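Local coordinates for CRISPR-associated protein, Cse2 family (Thermobifida fusca, PDB 4H79) that probably binds nucleic acid as the small CasB (Cse2) subunit of the CRISPR-associated Cascade complex, at residues Ile97-Gln100 with Arg106-Gln109; Leu43-Arg48 with Trp61-Asp66; Trp112-Ala117 with Lys133-Val138. All blocks are in the same frame, centred on the assembly; numbering follows the deposited sequence.

Contact 1 of 3, residues Ile97-Gln100 with Arg106-Gln109. With EDO (1,2-ethanediol), chain C.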
loop_
_atom_site.group_PDB
_atom_site.type_symbol
_atom_site.label_atom_id
_atom_site.label_comp_id
_atom_site.label_asym_id
_atom_site.label_seq_id
_atom_site.Cartn_x
_atom_site.Cartn_y
_atom_site.Cartn_z
ATOM N N ILE A 97 3.333 -2.413 8.716
ATOM C CA ILE A 97 4.653 -3.080 8.635
ATOM C C ILE A 97 5.728 -2.060 8.284
ATOM O O ILE A 97 6.790 -1.997 8.934
ATOM C CB ILE A 97 4.608 -4.151 7.514
ATOM C CG1 ILE A 97 3.718 -5.327 7.957
ATOM C CG2 ILE A 97 6.047 -4.680 7.224
ATOM C CD1 ILE A 97 3.307 -6.189 6.788
ATOM N N HIS A 98 5.412 -1.170 7.318
ATOM C CA HIS A 98 6.376 -0.117 6.857
ATOM C C HIS A 98 6.767 0.858 7.922
ATOM O O HIS A 98 7.965 1.192 8.097
ATOM C CB HIS A 98 5.670 0.639 5.665
ATOM C CG HIS A 98 6.643 1.318 4.754
ATOM N ND1 HIS A 98 6.275 1.825 3.554
ATOM C CD2 HIS A 98 8.002 1.665 4.963
ATOM C CE1 HIS A 98 7.382 2.438 2.986
ATOM N NE2 HIS A 98 8.433 2.331 3.856
ATOM N N GLN A 99 5.787 1.321 8.712
ATOM C CA GLN A 99 6.029 2.370 9.751
ATOM C C GLN A 99 6.710 1.870 11.042
ATOM O O GLN A 99 7.352 2.642 11.755
ATOM C CB GLN A 99 4.697 3.071 10.109
ATOM C CG GLN A 99 4.893 4.361 10.924
ATOM C CD GLN A 99 5.616 5.453 10.099
ATOM O OE1 GLN A 99 5.096 5.918 9.075
ATOM N NE2 GLN A 99 6.813 5.847 10.518
ATOM N N GLN A 100 6.671 0.562 11.306
ATOM C CA GLN A 100 7.043 0.055 12.624
ATOM C C GLN A 100 8.492 0.449 12.982
ATOM O O GLN A 100 9.443 0.204 12.199
ATOM C CB GLN A 100 6.899 -1.485 12.688
ATOM C CG GLN A 100 7.334 -2.046 14.070
ATOM C CD GLN A 100 7.242 -3.562 14.125
ATOM O OE1 GLN A 100 7.384 -4.258 13.087
ATOM N NE2 GLN A 100 7.077 -4.104 15.316
ATOM N N ARG A 106 7.966 9.928 8.173
ATOM C CA ARG A 106 6.679 9.388 7.748
ATOM C C ARG A 106 6.813 8.406 6.574
ATOM O O ARG A 106 7.309 8.784 5.491
ATOM C CB ARG A 106 5.734 10.514 7.325
ATOM C CG ARG A 106 5.442 11.557 8.463
ATOM C CD ARG A 106 4.801 12.823 7.900
ATOM N NE ARG A 106 4.272 13.669 8.999
ATOM C CZ ARG A 106 4.922 14.680 9.598
ATOM N NH1 ARG A 106 6.150 15.039 9.231
ATOM N NH2 ARG A 106 4.344 15.352 10.576
ATOM N N MET A 107 6.324 7.187 6.760
ATOM C CA MET A 107 6.453 6.154 5.672
ATOM C C MET A 107 5.344 6.259 4.648
ATOM O O MET A 107 5.429 5.726 3.540
ATOM C CB MET A 107 6.561 4.746 6.220
ATOM C CG MET A 107 7.889 4.513 6.999
ATOM S SD MET A 107 9.358 4.796 5.868
ATOM C CE MET A 107 9.940 6.415 6.261
ATOM N N HIS A 108 4.286 6.997 4.984
ATOM C CA HIS A 108 3.289 7.347 3.988
ATOM C C HIS A 108 3.468 8.808 3.545
ATOM O O HIS A 108 3.290 9.725 4.366
ATOM C CB HIS A 108 1.854 7.091 4.517
ATOM C CG HIS A 108 0.804 7.795 3.722
ATOM N ND1 HIS A 108 0.545 7.515 2.383
ATOM C CD2 HIS A 108 -0.053 8.841 4.077
ATOM C CE1 HIS A 108 -0.429 8.369 1.916
ATOM N NE2 HIS A 108 -0.810 9.176 2.944
ATOM N N GLN A 109 3.833 9.035 2.274
ATOM C CA GLN A 109 3.977 10.402 1.708
ATOM C C GLN A 109 3.377 10.376 0.336
ATOM O O GLN A 109 3.697 9.476 -0.473
ATOM C CB GLN A 109 5.445 10.862 1.638
ATOM C CG GLN A 109 6.035 11.017 3.043
ATOM C CD GLN A 109 7.487 11.497 3.061
ATOM O OE1 GLN A 109 7.850 12.315 2.246
ATOM N NE2 GLN A 109 8.311 11.010 4.009
HETATM C C1 EDO C . 1.070 12.414 3.208
HETATM O O1 EDO C . 1.920 13.086 2.237
HETATM C C2 EDO C . 1.453 12.833 4.627
HETATM O O2 EDO C . 2.794 12.380 4.819
#

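Contact 2 of 3, residues Leu43-Arg48 with Trp61-Asp66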
loop_
_atom_site.group_PDB
_atom_site.type_symbol
_atom_site.label_atom_id
_atom_site.label_comp_id
_atom_site.label_asym_id
_atom_site.label_seq_id
_atom_site.Cartn_x
_atom_site.Cartn_y
_atom_site.Cartn_z
ATOM N N LEU A 43 -1.597 -0.133 14.822
ATOM C CA LEU A 43 -0.566 -0.592 13.866
ATOM C C LEU A 43 -0.063 -1.977 14.294
ATOM O O LEU A 43 0.083 -2.866 13.404
ATOM C CB LEU A 43 0.629 0.385 13.896
ATOM C CG LEU A 43 0.271 1.738 13.275
ATOM C CD1 LEU A 43 1.466 2.667 13.396
ATOM C CD2 LEU A 43 -0.148 1.593 11.784
ATOM N N ALA A 44 0.146 -2.219 15.605
ATOM C CA ALA A 44 0.605 -3.562 16.056
ATOM C C ALA A 44 -0.425 -4.629 15.735
ATOM O O ALA A 44 -0.087 -5.778 15.285
ATOM C CB ALA A 44 0.824 -3.571 17.573
ATOM N N ARG A 45 -1.700 -4.323 15.995
ATOM C CA ARG A 45 -2.770 -5.341 15.663
ATOM C C ARG A 45 -2.876 -5.626 14.153
ATOM O O ARG A 45 -3.103 -6.795 13.746
ATOM C CB ARG A 45 -4.133 -4.868 16.196
ATOM C CG ARG A 45 -4.183 -4.954 17.746
ATOM C CD ARG A 45 -5.417 -4.265 18.338
ATOM N NE ARG A 45 -6.549 -5.170 18.195
ATOM C CZ ARG A 45 -7.832 -4.797 18.245
ATOM N NH1 ARG A 45 -8.162 -3.517 18.442
ATOM N NH2 ARG A 45 -8.787 -5.709 18.085
ATOM N N LEU A 46 -2.722 -4.575 13.333
ATOM C CA LEU A 46 -2.667 -4.752 11.878
ATOM C C LEU A 46 -1.510 -5.687 11.452
ATOM O O LEU A 46 -1.721 -6.617 10.636
ATOM C CB LEU A 46 -2.497 -3.436 11.166
ATOM C CG LEU A 46 -3.812 -2.585 11.117
ATOM C CD1 LEU A 46 -3.480 -1.154 10.776
ATOM C CD2 LEU A 46 -4.851 -3.183 10.181
ATOM N N ARG A 47 -0.298 -5.471 12.010
ATOM C CA ARG A 47 0.757 -6.429 11.737
ATOM C C ARG A 47 0.455 -7.855 12.183
ATOM O O ARG A 47 0.781 -8.816 11.499
ATOM C CB ARG A 47 2.085 -5.950 12.391
ATOM C CG ARG A 47 2.630 -4.670 11.657
ATOM C CD ARG A 47 4.065 -4.351 12.272
ATOM N NE ARG A 47 4.046 -4.147 13.762
ATOM C CZ ARG A 47 3.845 -2.952 14.355
ATOM N NH1 ARG A 47 3.602 -1.877 13.597
ATOM N NH2 ARG A 47 3.909 -2.839 15.673
ATOM N N ARG A 48 -0.136 -8.020 13.358
ATOM C CA ARG A 48 -0.380 -9.353 13.894
ATOM C C ARG A 48 -1.464 -10.024 13.041
ATOM O O ARG A 48 -1.499 -11.268 12.911
ATOM C CB ARG A 48 -0.810 -9.251 15.383
ATOM C CG ARG A 48 -1.146 -10.587 16.049
ATOM C CD ARG A 48 -0.936 -10.528 17.573
ATOM N NE ARG A 48 -1.833 -9.576 18.256
ATOM C CZ ARG A 48 -3.102 -9.821 18.530
ATOM N NH1 ARG A 48 -3.815 -8.903 19.183
ATOM N NH2 ARG A 48 -3.660 -10.997 18.153
ATOM N N TRP A 61 -12.108 -5.034 11.333
ATOM C CA TRP A 61 -12.695 -4.058 10.417
ATOM C C TRP A 61 -12.726 -2.638 10.907
ATOM O O TRP A 61 -12.313 -1.733 10.173
ATOM C CB TRP A 61 -14.137 -4.444 10.070
ATOM C CG TRP A 61 -14.227 -5.058 8.736
ATOM C CD1 TRP A 61 -15.246 -5.858 8.224
ATOM C CD2 TRP A 61 -13.209 -4.973 7.677
ATOM N NE1 TRP A 61 -14.933 -6.266 6.949
ATOM C CE2 TRP A 61 -13.715 -5.770 6.561
ATOM C CE3 TRP A 61 -11.946 -4.344 7.556
ATOM C CZ2 TRP A 61 -12.988 -5.917 5.371
ATOM C CZ3 TRP A 61 -11.223 -4.492 6.353
ATOM C CH2 TRP A 61 -11.736 -5.259 5.291
ATOM N N GLY A 62 -13.313 -2.440 12.100
ATOM C CA GLY A 62 -13.597 -1.111 12.677
ATOM C C GLY A 62 -12.395 -0.192 12.813
ATOM O O GLY A 62 -12.568 1.034 12.844
ATOM N N LEU A 63 -11.189 -0.783 12.890
ATOM C CA LEU A 63 -9.922 -0.025 12.941
ATOM C C LEU A 63 -9.546 0.489 11.566
ATOM O O LEU A 63 -9.059 1.605 11.413
ATOM C CB LEU A 63 -8.739 -0.894 13.414
ATOM C CG LEU A 63 -8.678 -1.625 14.753
ATOM C CD1 LEU A 63 -7.528 -2.632 14.755
ATOM C CD2 LEU A 63 -8.513 -0.593 15.860
ATOM N N ILE A 64 -9.729 -0.361 10.566
ATOM C CA ILE A 64 -9.351 -0.003 9.230
ATOM C C ILE A 64 -10.428 0.920 8.653
ATOM O O ILE A 64 -10.110 2.047 8.243
ATOM C CB ILE A 64 -9.176 -1.269 8.369
ATOM C CG1 ILE A 64 -8.132 -2.186 8.976
ATOM C CG2 ILE A 64 -8.751 -0.930 6.944
ATOM C CD1 ILE A 64 -8.108 -3.539 8.311
ATOM N N LEU A 65 -11.691 0.457 8.667
ATOM C CA LEU A 65 -12.778 1.009 7.817
ATOM C C LEU A 65 -13.930 1.571 8.646
ATOM O O LEU A 65 -14.522 0.870 9.429
ATOM C CB LEU A 65 -13.335 -0.066 6.870
ATOM C CG LEU A 65 -12.422 -0.678 5.810
ATOM C CD1 LEU A 65 -13.208 -1.697 5.007
ATOM C CD2 LEU A 65 -11.940 0.436 4.900
ATOM N N ASP A 66 -14.220 2.846 8.486
ATOM C CA ASP A 66 -15.363 3.463 9.194
ATOM C C ASP A 66 -16.322 4.038 8.162
ATOM O O ASP A 66 -16.102 3.902 6.941
ATOM C CB ASP A 66 -14.909 4.536 10.207
ATOM C CG ASP A 66 -14.122 5.676 9.544
ATOM O OD1 ASP A 66 -12.953 5.862 9.898
ATOM O OD2 ASP A 66 -14.633 6.377 8.654
#

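Contact 3 of 3, residues Trp112-Ala117 with Lys133-Val138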
loop_
_atom_site.group_PDB
_atom_site.type_symbol
_atom_site.label_atom_id
_atom_site.label_comp_id
_atom_site.label_asym_id
_atom_site.label_seq_id
_atom_site.Cartn_x
_atom_site.Cartn_y
_atom_site.Cartn_z
ATOM N N TRP A 112 4.701 9.397 -3.867
ATOM C CA TRP A 112 5.690 8.296 -3.997
ATOM C C TRP A 112 5.085 7.017 -4.608
ATOM O O TRP A 112 4.442 6.179 -3.889
ATOM C CB TRP A 112 6.298 7.969 -2.632
ATOM C CG TRP A 112 7.323 8.963 -2.231
ATOM C CD1 TRP A 112 7.140 10.218 -1.632
ATOM C CD2 TRP A 112 8.770 8.850 -2.485
ATOM N NE1 TRP A 112 8.374 10.841 -1.461
ATOM C CE2 TRP A 112 9.386 10.068 -1.942
ATOM C CE3 TRP A 112 9.595 7.861 -3.064
ATOM C CZ2 TRP A 112 10.785 10.281 -1.989
ATOM C CZ3 TRP A 112 10.975 8.094 -3.135
ATOM C CH2 TRP A 112 11.565 9.272 -2.585
ATOM N N GLY A 113 5.281 6.836 -5.903
ATOM C CA GLY A 113 4.784 5.621 -6.607
ATOM C C GLY A 113 5.669 4.421 -6.227
ATOM O O GLY A 113 6.852 4.605 -5.844
ATOM N N LEU A 114 5.100 3.206 -6.318
ATOM C CA LEU A 114 5.846 2.010 -5.958
ATOM C C LEU A 114 7.128 1.775 -6.832
ATOM O O LEU A 114 8.175 1.377 -6.310
ATOM C CB LEU A 114 4.997 0.766 -6.007
ATOM C CG LEU A 114 5.662 -0.545 -5.569
ATOM C CD1 LEU A 114 5.894 -0.505 -4.085
ATOM C CD2 LEU A 114 4.688 -1.710 -5.876
ATOM N N GLY A 115 7.020 2.021 -8.130
ATOM C CA GLY A 115 8.175 1.837 -9.059
ATOM C C GLY A 115 9.315 2.809 -8.689
ATOM O O GLY A 115 10.501 2.398 -8.581
ATOM N N GLU A 116 8.966 4.085 -8.447
ATOM C CA GLU A 116 9.968 5.096 -8.034
ATOM C C GLU A 116 10.625 4.691 -6.710
ATOM O O GLU A 116 11.843 4.840 -6.554
ATOM C CB GLU A 116 9.350 6.474 -7.828
ATOM C CG GLU A 116 8.849 7.094 -9.136
ATOM C CD GLU A 116 7.360 6.715 -9.480
ATOM O OE1 GLU A 116 6.799 5.617 -9.112
ATOM O OE2 GLU A 116 6.741 7.546 -10.156
ATOM N N ALA A 117 9.821 4.237 -5.747
ATOM C CA ALA A 117 10.367 3.840 -4.422
ATOM C C ALA A 117 11.298 2.678 -4.570
ATOM O O ALA A 117 12.429 2.652 -3.988
ATOM C CB ALA A 117 9.212 3.491 -3.446
ATOM N N LYS A 133 13.709 -8.517 -10.981
ATOM C CA LYS A 133 12.940 -9.714 -11.357
ATOM C C LYS A 133 11.778 -9.917 -10.379
ATOM O O LYS A 133 10.628 -10.172 -10.812
ATOM C CB LYS A 133 13.825 -10.962 -11.375
ATOM C CG LYS A 133 13.100 -12.256 -11.706
ATOM C CD LYS A 133 14.077 -13.424 -11.883
ATOM C CE LYS A 133 13.366 -14.731 -12.221
ATOM N NZ LYS A 133 13.284 -14.990 -13.690
ATOM N N ARG A 134 12.073 -9.810 -9.076
ATOM C CA ARG A 134 11.034 -9.954 -8.026
ATOM C C ARG A 134 9.965 -8.871 -8.127
ATOM O O ARG A 134 8.785 -9.146 -7.920
ATOM C CB ARG A 134 11.641 -9.987 -6.606
ATOM C CG ARG A 134 12.354 -11.319 -6.369
ATOM C CD ARG A 134 13.291 -11.313 -5.166
ATOM N NE ARG A 134 12.575 -11.604 -3.930
ATOM C CZ ARG A 134 12.146 -10.693 -3.058
ATOM N NH1 ARG A 134 12.362 -9.394 -3.268
ATOM N NH2 ARG A 134 11.502 -11.098 -1.963
ATOM N N PHE A 135 10.387 -7.639 -8.427
ATOM C CA PHE A 135 9.451 -6.531 -8.564
ATOM C C PHE A 135 8.478 -6.786 -9.730
ATOM O O PHE A 135 7.251 -6.588 -9.612
ATOM C CB PHE A 135 10.196 -5.219 -8.764
ATOM C CG PHE A 135 9.288 -4.025 -8.864
ATOM C CD1 PHE A 135 8.210 -3.861 -7.988
ATOM C CD2 PHE A 135 9.485 -3.092 -9.861
ATOM C CE1 PHE A 135 7.360 -2.756 -8.090
ATOM C CE2 PHE A 135 8.668 -1.989 -9.951
ATOM C CZ PHE A 135 7.620 -1.820 -9.065
ATOM N N VAL A 136 9.037 -7.251 -10.844
ATOM C CA VAL A 136 8.244 -7.583 -12.025
ATOM C C VAL A 136 7.210 -8.650 -11.672
ATOM O O VAL A 136 6.039 -8.560 -12.094
ATOM C CB VAL A 136 9.132 -7.971 -13.255
ATOM C CG1 VAL A 136 8.301 -8.668 -14.355
ATOM C CG2 VAL A 136 9.849 -6.709 -13.816
ATOM N N GLN A 137 7.619 -9.601 -10.842
ATOM C CA GLN A 137 6.750 -10.718 -10.475
ATOM C C GLN A 137 5.575 -10.285 -9.586
ATOM O O GLN A 137 4.503 -10.941 -9.606
ATOM C CB GLN A 137 7.550 -11.878 -9.863
ATOM C CG GLN A 137 8.194 -12.789 -10.946
ATOM C CD GLN A 137 7.236 -13.161 -12.131
ATOM O OE1 GLN A 137 6.397 -14.076 -12.022
ATOM N NE2 GLN A 137 7.380 -12.459 -13.280
ATOM N N VAL A 138 5.736 -9.181 -8.850
ATOM C CA VAL A 138 4.663 -8.680 -8.000
ATOM C C VAL A 138 3.366 -8.469 -8.830
ATOM O O VAL A 138 2.266 -8.890 -8.417
ATOM C CB VAL A 138 5.013 -7.362 -7.293
ATOM C CG1 VAL A 138 3.787 -6.870 -6.464
ATOM C CG2 VAL A 138 6.284 -7.455 -6.370
#

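Contact 1 of 3, residues Ile97-Gln100 with Arg106-Gln109
Met107 lies across one face of the His98 imidazole, at the point in this all-helical Cse2 fold where the loop following helix 80-99 doubles back over the helix's own C-terminal end. Met107 CB sits almost above the middle of the ring, 3.7 Å from the centroid of the His98 ring and 12° off the normal, a CH-pi contact. Beyond it the thioether bends past the rim on the NE2 side, so that Met107 SD comes within 3.3 Å of His98 NE2, obliquely to the ring. With CG of His98 trans to the backbone N (chi1 -157°), the imidazole reaches between the loop and Tyr167, whose hydroxyl is hydrogen-bonded to ND1. A leucine in place of His98 would probably leave Tyr167 without this polar mate and Met107 CB without a flat surface to rest on. Gln99 suits the helix end because one amide both gives and accepts. The chain of Gln99 bends at chi2 (66°), turning Gln99 OE1 to accept from Met107 N at 2.9 Å, the donor tilted somewhat from the carbonyl plane, while NE2 donates to the carbonyls of Arg102 and Asp105. The buried amide thus ties the turn together from inside. Further along, Gln109 extends back to Arg106, and Gln109 NE2 donates to Arg106 O at 2.9 Å, lying in that carbonyl's plane.

Contact 2 of 3, residues Leu43-Arg48 with Trp61-Asp66
Leu46 and Ile64 make the close part of this contact. Leu46 CD2 settles against the longer branch of the isoleucine, 3.6 Å from Ile64 CG1, with Ile64 CD1 close behind, and the two side chains cross at a slant. In Ile64 the CG1 branch lies trans to the carbonyl carbon (chi1 -58°), which brings CG1 and CD1 up against Leu46. Both residues are buried, and both also reach helix 80-99, Leu46 at Ala96 and Ile64 at His89; branched aliphatic groups suit a place where three pieces of chain converge and water is shut out. The arrangement is helix-on-helix packing in an all-alpha fold, but of unequal partners: helix 37-49 is regularly bonded, whereas 61-64 is a single, weakly bonded turn. The nearest CA atoms, those of Leu46 and Ile64, are 8.6 Å from each other, so that side chains alone make the contact. Toward solvent the fit slackens. Arg45, an exposed residue, bends at chi3 (80°) and lays a face of its guanidinium over the buried Leu63, with Leu63 CD1 3.8 Å from Arg45 NH1 and set toward the rim of the group. An arginine serves here because its flat end can cover an apolar neighbour although the residue as a whole lies at the exposed rim. Beneath it Leu63 is poorly ordered and may be held less firmly, although its carbonyl oxygen accepts a hydrogen bond from Arg24 NH2.

Contact 3 of 3, residues Trp112-Ala117 with Lys133-Val138
The phenyl ring of Phe135 meets Leu114 at its edge: Leu114 CD2 lies near the ring plane, 3.6 Å from Phe135 CE1, with Leu114 CG a little farther from the same carbon. Gly115 approaches obliquely at the far end of the ring, where Gly115 CA is 3.7 Å from Phe135 CZ. The outer carbons of the ring thus do the touching from this side. Each of the two larger side chains has CG trans to its backbone N, chi1 -178° in Phe135 and -177° in Leu114; the phenylalanine is thereby carried straight out from its helix, and the two side chains run past one another in opposite senses. Phenylalanine suits its place because it is long enough to span two backbones whose closest CA atoms, in Gly115 and Phe135, stay 8.5 Å apart. Gly115, with no side chain, lets the ring end rest directly on main chain. Gly113 is the N-cap residue just ahead of helix 114-119, and its carbonyl accepts from Ala117 N in the opening turn. The contact joins the start of that short helix to helix 129-138. Helix 144-160 and helix 180-195 close round it: Leu151 and Trp190 each touch both Leu114 and Val138, the latter a turn beyond Phe135, while Leu165, from the loop between helices 144-160 and 167-176, packs on Leu114.

In the fold
The three contacts follow one another along the chain in the order 2, 1, 3, each closing before the next opens, and all belong to the part of the chain that defines the Cse2 family. Contacts 1 and 2 have centres about 15 Å apart and touch where Arg47 of helix 37-49 meets Ile97 and Gln100; helix 80-99 takes part in both neighbourhoods. The segments of contact 1 and contact 3 adjoin in sequence, and their centres are about 17 Å apart, with helix 144-160 contributing to each. Contacts 2 and 3 lie on opposite sides of the chain's centre, about 25 Å between centres. These two join consecutive helices, and contact 1 folds a loop back on the helix before it, in a protein that probably serves as a small nucleic-acid-binding subunit of Cascade.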